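Local coordinates for putative cell filamentation protein (Bartonella quintana, PDB 4LU4) that is probably a Bep effector sent into host cells by the VirB system, with a Fic domain of the family that typically transfers AMP to proteins, at residues C68-T73 / G160-M165; I178-I183 / E209-P214; L133-F138 / A174-D179. All blocks are in the same frame, centred on the assembly; numbering follows the deposited sequence. Where two conformers were deposited one is given.

Contact 1: C68-T73 / G160-M165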
# COMPACT_ATOMS: atom_id res chain seq x y z
N CYS A 68 8.94 -7.11 1.65
CA CYS A 68 8.84 -7.74 2.94
C CYS A 68 7.52 -8.49 3.05
O CYS A 68 7.47 -9.63 3.53
CB CYS A 68 9.02 -6.74 4.09
SG CYS A 68 10.71 -6.06 4.30
N LEU A 69 6.44 -7.90 2.56
CA LEU A 69 5.12 -8.54 2.78
C LEU A 69 4.85 -9.66 1.77
O LEU A 69 4.21 -10.64 2.11
CB LEU A 69 3.99 -7.52 2.67
CG LEU A 69 3.85 -6.40 3.71
CD1 LEU A 69 2.53 -5.67 3.61
CD2 LEU A 69 4.04 -6.88 5.14
N PHE A 70 5.30 -9.49 0.52
CA PHE A 70 4.91 -10.41 -0.58
C PHE A 70 5.97 -11.34 -1.13
O PHE A 70 5.62 -12.19 -1.93
CB PHE A 70 4.27 -9.60 -1.74
CG PHE A 70 2.97 -8.96 -1.34
CD1 PHE A 70 1.76 -9.67 -1.41
CD2 PHE A 70 2.95 -7.66 -0.86
CE1 PHE A 70 0.56 -9.11 -0.99
CE2 PHE A 70 1.75 -7.09 -0.47
CZ PHE A 70 0.56 -7.79 -0.53
N HIS A 71 7.23 -11.27 -0.69
CA HIS A 71 8.27 -12.12 -1.27
C HIS A 71 8.10 -13.65 -1.14
O HIS A 71 8.68 -14.39 -1.97
CB HIS A 71 9.68 -11.71 -0.80
CG HIS A 71 10.01 -12.16 0.58
ND1 HIS A 71 9.66 -11.43 1.69
CD2 HIS A 71 10.64 -13.27 1.04
CE1 HIS A 71 10.09 -12.07 2.77
NE2 HIS A 71 10.68 -13.18 2.40
N ASN A 72 7.35 -14.14 -0.15
CA ASN A 72 7.02 -15.58 -0.07
C ASN A 72 6.00 -16.07 -1.13
O ASN A 72 5.91 -17.28 -1.35
CB ASN A 72 6.52 -16.01 1.32
N THR A 73 5.31 -15.13 -1.78
CA THR A 73 4.24 -15.41 -2.70
C THR A 73 4.52 -15.03 -4.15
O THR A 73 4.18 -15.80 -5.09
CB THR A 73 2.92 -14.73 -2.20
OG1 THR A 73 2.53 -15.29 -0.95
CG2 THR A 73 1.74 -14.89 -3.21
N GLY A 160 -3.24 -2.70 -1.53
CA GLY A 160 -3.94 -2.30 -0.31
C GLY A 160 -3.08 -2.55 0.92
O GLY A 160 -2.86 -1.63 1.79
N ARG A 161 -2.58 -3.77 1.07
CA ARG A 161 -1.80 -4.07 2.29
C ARG A 161 -0.49 -3.30 2.39
O ARG A 161 -0.07 -2.93 3.48
CB ARG A 161 -1.48 -5.56 2.35
CG ARG A 161 -2.62 -6.43 2.79
CD ARG A 161 -2.40 -7.86 2.30
NE ARG A 161 -3.43 -8.73 2.84
CZ ARG A 161 -4.69 -8.78 2.40
NH1 ARG A 161 -5.08 -8.00 1.38
NH2 ARG A 161 -5.57 -9.60 2.98
N THR A 162 0.14 -3.06 1.24
CA THR A 162 1.35 -2.25 1.14
C THR A 162 1.08 -0.82 1.57
O THR A 162 1.83 -0.21 2.38
CB THR A 162 1.93 -2.31 -0.28
OG1 THR A 162 2.31 -3.68 -0.59
CG2 THR A 162 3.16 -1.49 -0.36
N GLN A 163 0.01 -0.28 1.03
CA GLN A 163 -0.37 1.08 1.34
C GLN A 163 -0.75 1.29 2.83
O GLN A 163 -0.36 2.30 3.41
CB GLN A 163 -1.52 1.47 0.41
CG GLN A 163 -2.43 2.57 0.86
CD GLN A 163 -3.68 2.63 -0.01
OE1 GLN A 163 -4.34 1.63 -0.23
NE2 GLN A 163 -4.00 3.82 -0.50
N ARG A 164 -1.53 0.36 3.38
CA ARG A 164 -1.92 0.40 4.81
C ARG A 164 -0.70 0.34 5.72
O ARG A 164 -0.56 1.14 6.70
CB ARG A 164 -2.88 -0.74 5.18
CG ARG A 164 -4.35 -0.57 4.70
CD ARG A 164 -5.09 -1.91 5.06
NE ARG A 164 -5.72 -2.20 3.87
CZ ARG A 164 -5.74 -3.29 3.18
NH1 ARG A 164 -5.40 -4.48 3.61
NH2 ARG A 164 -6.33 -3.14 2.05
N MET A 165 0.23 -0.53 5.36
CA MET A 165 1.47 -0.64 6.10
C MET A 165 2.30 0.65 6.03
O MET A 165 2.79 1.11 7.07
CB MET A 165 2.33 -1.89 5.72
CG MET A 165 3.57 -1.97 6.59
SD MET A 165 3.26 -2.19 8.37
CE MET A 165 2.61 -3.83 8.42
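Phe-70 and Leu-69, on helix 59-70, reach across to Arg-161, Thr-162 and Met-165 near the start of helix 159-173. The bond from CB of Phe-70 is aimed at the second helix, and with chi1 at -65° CG lies opposite the carbonyl carbon, which carries the ring out to meet it. Along one side of the ring CD2 lies 4.0 Å from Thr-162 OG1, and CE2 comes closer to that same oxygen, at 3.5 Å. The hydroxyl sits at the ring edge, near its plane, while its own hydrogen-bond partner is Gly-158 O. At the tip, CZ meets the aliphatic part of Arg-161, with CD at 4.1 Å. The arginine chain crosses the phenyl at about a right angle, its guanidinium plane turned 71° from the ring, and its NH2 continues to Tyr-34 OH. Leu-69 works with a single methyl: CD1 packs 3.8 Å from the carbonyl oxygen Arg-161 O and 4.3 Å from CB of Met-165. The interface is therefore made of carbon surface laid against methylenes, a threonine hydroxyl and a turn of backbone, and nearly all of it is buried. Helix 30-48 adds to it, Cys-37 and Thr-41 touching Phe-70 and Ala-45 touching Met-165. Gly-160 and Arg-161 close the HPFRKGNGR sequence, which matches the Fic signature HxFx(D/E)GN(G/K)R except for a lysine at the acidic position; the contact thus seats the helix whose first turn carries the signature's end in the all-helical core of a Fic domain.

Contact 2: I178-I183 / E209-P214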
# COMPACT_ATOMS: atom_id res chain seq x y z
N ILE A 178 -2.13 3.59 13.74
CA ILE A 178 -3.10 3.66 12.66
C ILE A 178 -3.71 2.27 12.58
O ILE A 178 -3.03 1.32 12.23
CB ILE A 178 -2.46 4.04 11.31
CG1 ILE A 178 -1.57 5.26 11.50
CG2 ILE A 178 -3.51 4.34 10.23
CD1 ILE A 178 -2.26 6.49 12.07
N ASP A 179 -4.99 2.18 12.91
CA ASP A 179 -5.67 0.92 13.01
C ASP A 179 -6.83 0.72 12.03
O ASP A 179 -7.99 1.02 12.31
CB ASP A 179 -6.15 0.78 14.44
CG ASP A 179 -6.61 -0.68 14.75
OD1 ASP A 179 -6.66 -1.48 13.81
OD2 ASP A 179 -7.00 -0.92 15.92
N PHE A 180 -6.50 0.07 10.92
CA PHE A 180 -7.45 -0.13 9.83
C PHE A 180 -8.49 -1.20 10.15
O PHE A 180 -9.52 -1.21 9.52
CB PHE A 180 -6.73 -0.46 8.53
CG PHE A 180 -5.97 0.71 7.93
CD1 PHE A 180 -6.62 1.61 7.10
CD2 PHE A 180 -4.56 0.85 8.11
CE1 PHE A 180 -5.95 2.67 6.52
CE2 PHE A 180 -3.86 1.95 7.54
CZ PHE A 180 -4.59 2.87 6.79
N SER A 181 -8.24 -2.02 11.17
CA SER A 181 -9.21 -3.01 11.60
C SER A 181 -10.47 -2.37 12.18
O SER A 181 -11.46 -3.04 12.29
CB SER A 181 -8.60 -3.97 12.65
OG SER A 181 -8.41 -3.34 13.92
N LEU A 182 -10.45 -1.06 12.50
CA LEU A 182 -11.62 -0.36 13.08
C LEU A 182 -12.70 -0.06 12.07
O LEU A 182 -13.83 0.23 12.45
CB LEU A 182 -11.20 0.95 13.78
CG LEU A 182 -10.23 0.69 14.92
CD1 LEU A 182 -9.63 1.92 15.59
CD2 LEU A 182 -10.83 -0.26 15.94
N ILE A 183 -12.38 -0.25 10.79
CA ILE A 183 -13.10 0.30 9.69
C ILE A 183 -13.56 -0.82 8.73
O ILE A 183 -12.84 -1.80 8.52
CB ILE A 183 -12.11 1.36 9.03
CG1 ILE A 183 -12.66 2.73 9.15
CG2 ILE A 183 -11.68 1.06 7.64
CD1 ILE A 183 -12.97 3.10 10.55
N GLU A 209 -9.56 10.11 11.16
CA GLU A 209 -9.79 10.53 12.54
C GLU A 209 -10.25 9.38 13.40
O GLU A 209 -9.97 9.30 14.61
CB GLU A 209 -10.84 11.64 12.60
CG GLU A 209 -10.32 12.97 12.12
CD GLU A 209 -11.29 14.06 12.45
OE1 GLU A 209 -12.46 13.74 12.82
OE2 GLU A 209 -10.89 15.23 12.34
N ASP A 210 -11.02 8.49 12.79
CA ASP A 210 -11.47 7.27 13.49
C ASP A 210 -10.38 6.22 13.67
O ASP A 210 -10.50 5.36 14.54
CB ASP A 210 -12.60 6.63 12.69
CG ASP A 210 -13.91 7.40 12.83
OD1 ASP A 210 -13.91 8.32 13.67
OD2 ASP A 210 -14.85 7.15 12.05
N ILE A 211 -9.35 6.21 12.80
CA ILE A 211 -8.27 5.20 12.94
C ILE A 211 -6.92 5.66 13.46
O ILE A 211 -6.06 4.79 13.62
CB ILE A 211 -8.01 4.35 11.63
CG1 ILE A 211 -7.38 5.16 10.53
CG2 ILE A 211 -9.30 3.74 11.15
CD1 ILE A 211 -7.02 4.30 9.32
N THR A 212 -6.75 6.95 13.76
CA THR A 212 -5.53 7.52 14.30
C THR A 212 -5.58 7.73 15.83
O THR A 212 -6.30 8.61 16.31
CB THR A 212 -5.25 8.89 13.60
OG1 THR A 212 -5.23 8.72 12.18
CG2 THR A 212 -3.96 9.52 14.07
N HIS A 213 -4.79 6.95 16.59
CA HIS A 213 -4.86 6.92 18.08
C HIS A 213 -3.50 7.17 18.69
O HIS A 213 -2.53 6.53 18.29
CB HIS A 213 -5.46 5.57 18.54
CG HIS A 213 -6.80 5.33 17.95
ND1 HIS A 213 -7.95 5.88 18.49
CD2 HIS A 213 -7.17 4.78 16.78
CE1 HIS A 213 -8.97 5.64 17.70
NE2 HIS A 213 -8.52 4.98 16.65
N PRO A 214 -3.41 8.14 19.62
CA PRO A 214 -2.16 8.62 20.22
C PRO A 214 -1.61 7.43 20.98
O PRO A 214 -2.42 6.70 21.56
CB PRO A 214 -2.60 9.83 21.10
CG PRO A 214 -4.09 9.63 21.32
CD PRO A 214 -4.58 8.93 20.08
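Ile-211 O is gripped twice by the facing segment 178-183: Asp-179 N donates to it over 2.9 Å in a nearly straight bond (165° at the hydrogen), and the CA-H of Ile-178 adds a weaker contact. The amide comes in the carbonyl plane of Ile-211. This is where a two-stranded antiparallel ribbon, 176-178 against 212-214, runs out: Ile-178 and Thr-212 form a non-hydrogen-bonded pair, and helix 202-211 passes directly into its strand. The side chains of that pair lie side by side and point the same way, CD1 of Ile-178 resting 3.7 Å from Thr-212 OG1, which is itself bonded to Phe-208 O. Beyond the ribbon, residues 180-182 make a 3-10 turn, from which Phe-180 and Leu-182 meet Ile-211, whose two branches go to different partners. Its CG1 stands between backbone N and carbonyl carbon (chi1 70°), and the extended chi2 (175°) then carries CD1 over one face of the Phe-180 ring, 3.7 Å from the centroid, a CH-pi contact. The same CD1 touches CG2 of Ile-178 at 3.6 Å, whereas the other branch, CG2, packs 3.8 Å from CD1 of Ile-183. Phe-180 also touches Arg-164 and Met-167 of helix 159-173. Asp-179 OD1 accepts from Ser-181 N, an Asx turn, and also from Ser-181 OG at 2.6 Å, both from the same face of the carboxylate plane. Asp-210 meets Ile-183 through CB, and its carboxylate forms a salt bridge with Arg-187. Nearer the surface CD1 of Leu-182 sits obliquely to the imidazole of His-213, 3.4 Å from NE2, the nitrogen that donates to Asp-210 O.

Contact 3: L133-F138 / A174-D179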
# COMPACT_ATOMS: atom_id res chain seq x y z
N LEU A 133 2.67 17.09 14.83
CA LEU A 133 1.37 17.66 14.55
C LEU A 133 0.38 17.04 15.51
O LEU A 133 0.61 15.95 15.93
CB LEU A 133 0.96 17.25 13.14
CG LEU A 133 1.74 17.74 11.94
CD1 LEU A 133 1.14 17.06 10.71
CD2 LEU A 133 1.75 19.25 11.87
N SER A 134 -0.70 17.75 15.82
CA SER A 134 -1.85 17.21 16.55
C SER A 134 -2.43 15.98 15.90
O SER A 134 -2.15 15.65 14.73
CB SER A 134 -2.99 18.27 16.69
OG SER A 134 -3.67 18.56 15.45
N ARG A 135 -3.24 15.29 16.67
CA ARG A 135 -3.88 14.07 16.19
C ARG A 135 -4.72 14.43 14.97
O ARG A 135 -4.55 13.76 13.92
CB ARG A 135 -4.79 13.45 17.23
CG ARG A 135 -5.15 12.01 16.92
CD ARG A 135 -6.24 11.57 17.87
NE ARG A 135 -7.51 12.30 17.69
CZ ARG A 135 -8.46 11.89 16.86
NH1 ARG A 135 -8.33 10.74 16.18
NH2 ARG A 135 -9.58 12.56 16.77
N GLN A 136 -5.59 15.43 15.11
CA GLN A 136 -6.46 15.87 13.98
C GLN A 136 -5.71 16.29 12.77
O GLN A 136 -6.10 15.89 11.67
CB GLN A 136 -7.43 17.02 14.30
CG GLN A 136 -8.72 16.48 14.86
CD GLN A 136 -9.65 17.57 15.38
OE1 GLN A 136 -9.74 18.69 14.82
NE2 GLN A 136 -10.30 17.26 16.49
N GLU A 137 -4.67 17.12 12.93
CA GLU A 137 -3.93 17.58 11.76
C GLU A 137 -3.17 16.44 11.08
O GLU A 137 -3.05 16.41 9.87
CB GLU A 137 -2.96 18.69 12.12
CG GLU A 137 -2.41 19.42 10.90
CD GLU A 137 -2.27 20.89 11.17
OE1 GLU A 137 -2.84 21.32 12.19
OE2 GLU A 137 -1.64 21.61 10.36
N PHE A 138 -2.66 15.50 11.87
CA PHE A 138 -2.03 14.31 11.32
C PHE A 138 -3.06 13.55 10.49
O PHE A 138 -2.74 13.14 9.40
CB PHE A 138 -1.46 13.34 12.38
CG PHE A 138 -0.87 12.07 11.79
CD1 PHE A 138 -1.66 10.95 11.54
CD2 PHE A 138 0.47 12.00 11.48
CE1 PHE A 138 -1.12 9.80 10.99
CE2 PHE A 138 1.02 10.87 10.92
CZ PHE A 138 0.22 9.77 10.66
N ALA A 174 5.39 9.07 14.01
CA ALA A 174 4.87 10.28 14.60
C ALA A 174 4.22 10.06 15.95
O ALA A 174 3.69 11.02 16.54
CB ALA A 174 3.88 10.95 13.67
N GLY A 175 4.26 8.82 16.46
CA GLY A 175 3.68 8.54 17.78
C GLY A 175 2.24 8.02 17.76
O GLY A 175 1.68 7.88 18.84
N TYR A 176 1.68 7.67 16.60
CA TYR A 176 0.28 7.26 16.46
C TYR A 176 0.09 5.82 15.97
O TYR A 176 0.80 5.37 15.08
CB TYR A 176 -0.48 8.16 15.46
CG TYR A 176 -0.46 9.63 15.80
CD1 TYR A 176 -1.17 10.12 16.92
CD2 TYR A 176 0.24 10.54 15.00
CE1 TYR A 176 -1.15 11.46 17.25
CE2 TYR A 176 0.28 11.91 15.33
CZ TYR A 176 -0.43 12.33 16.44
OH TYR A 176 -0.40 13.62 16.76
N LYS A 177 -0.88 5.11 16.55
CA LYS A 177 -1.30 3.84 16.00
C LYS A 177 -2.37 4.06 14.96
O LYS A 177 -3.42 4.64 15.28
CB LYS A 177 -1.92 2.99 17.10
CG LYS A 177 -2.25 1.56 16.65
CD LYS A 177 -2.94 0.85 17.83
CE LYS A 177 -3.89 -0.27 17.41
NZ LYS A 177 -3.72 -1.40 18.36
N ILE A 178 -2.13 3.59 13.74
CA ILE A 178 -3.10 3.66 12.66
C ILE A 178 -3.71 2.27 12.58
O ILE A 178 -3.03 1.32 12.23
CB ILE A 178 -2.46 4.04 11.31
CG1 ILE A 178 -1.57 5.26 11.50
CG2 ILE A 178 -3.51 4.34 10.23
CD1 ILE A 178 -2.26 6.49 12.07
N ASP A 179 -4.99 2.18 12.91
CA ASP A 179 -5.67 0.92 13.01
C ASP A 179 -6.83 0.72 12.03
O ASP A 179 -7.99 1.02 12.31
CB ASP A 179 -6.15 0.78 14.44
CG ASP A 179 -6.61 -0.68 14.75
OD1 ASP A 179 -6.66 -1.48 13.81
OD2 ASP A 179 -7.00 -0.92 15.92
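Ala-174 begins the contact with its methyl, CB lying 4.0 Å from CE2 of Phe-138. Gly-175, the first residue to leave helical angles after helix 159-173, completes a Schellman motif, its positive phi (95°) turning the chain into strand 176-178. Tyr-176 has the largest share of the interface. From the strand its ring runs toward the start of helix 135-152, and OH donates to Leu-133 O over 2.7 Å; that oxygen lies at the ring edge, in plane, and the hydroxyl is only slightly tilted from the carbonyl plane. The acceptor belongs to the residue before the helix N-cap, Ser-134, whose OG takes the amide of Glu-137. Next to it, CE1 of Tyr-176 rests 4.1 Å from CG of Arg-135, whose guanidinium goes on to Glu-209 O and Thr-212 O through NH1. On the other side Phe-138 slides past in the opposite direction, its chi1 of 177° swinging the ring out from the helix; CD2 of Tyr-176 lies over one face of it, with the two planes 43° apart and centroids 4.9 Å apart. Farther along, CD1 of Ile-178 meets CE1 of Phe-138 at 3.7 Å. A single hydroxyl bond thus probably sets how far the tyrosine reaches, while the surrounding carbon contacts probably limit its tilt, tying the strand to the capped helix start.

Contact 1 lies in the helical core, its centre about 7 Å from the chain centre, and is nearly all apolar packing; contacts 2 and 3, their centres about 16 and 18 Å from it, are partly buried and combine packing with hydrogen bonds. Helix 159-173 connects them: it presents one side to helix 59-70 in contact 1, its Arg-164 O packs against Phe-180 of contact 2, and its end leads into strand 176-178. That strand belongs to both outer contacts, which share Ile-178 and Asp-179. Contact 2 ends the ribbon on helix 202-211, contact 3 fastens it to helix 135-152, and the probable bond from Arg-135 NH1 to Glu-209 O bridges these two helices directly.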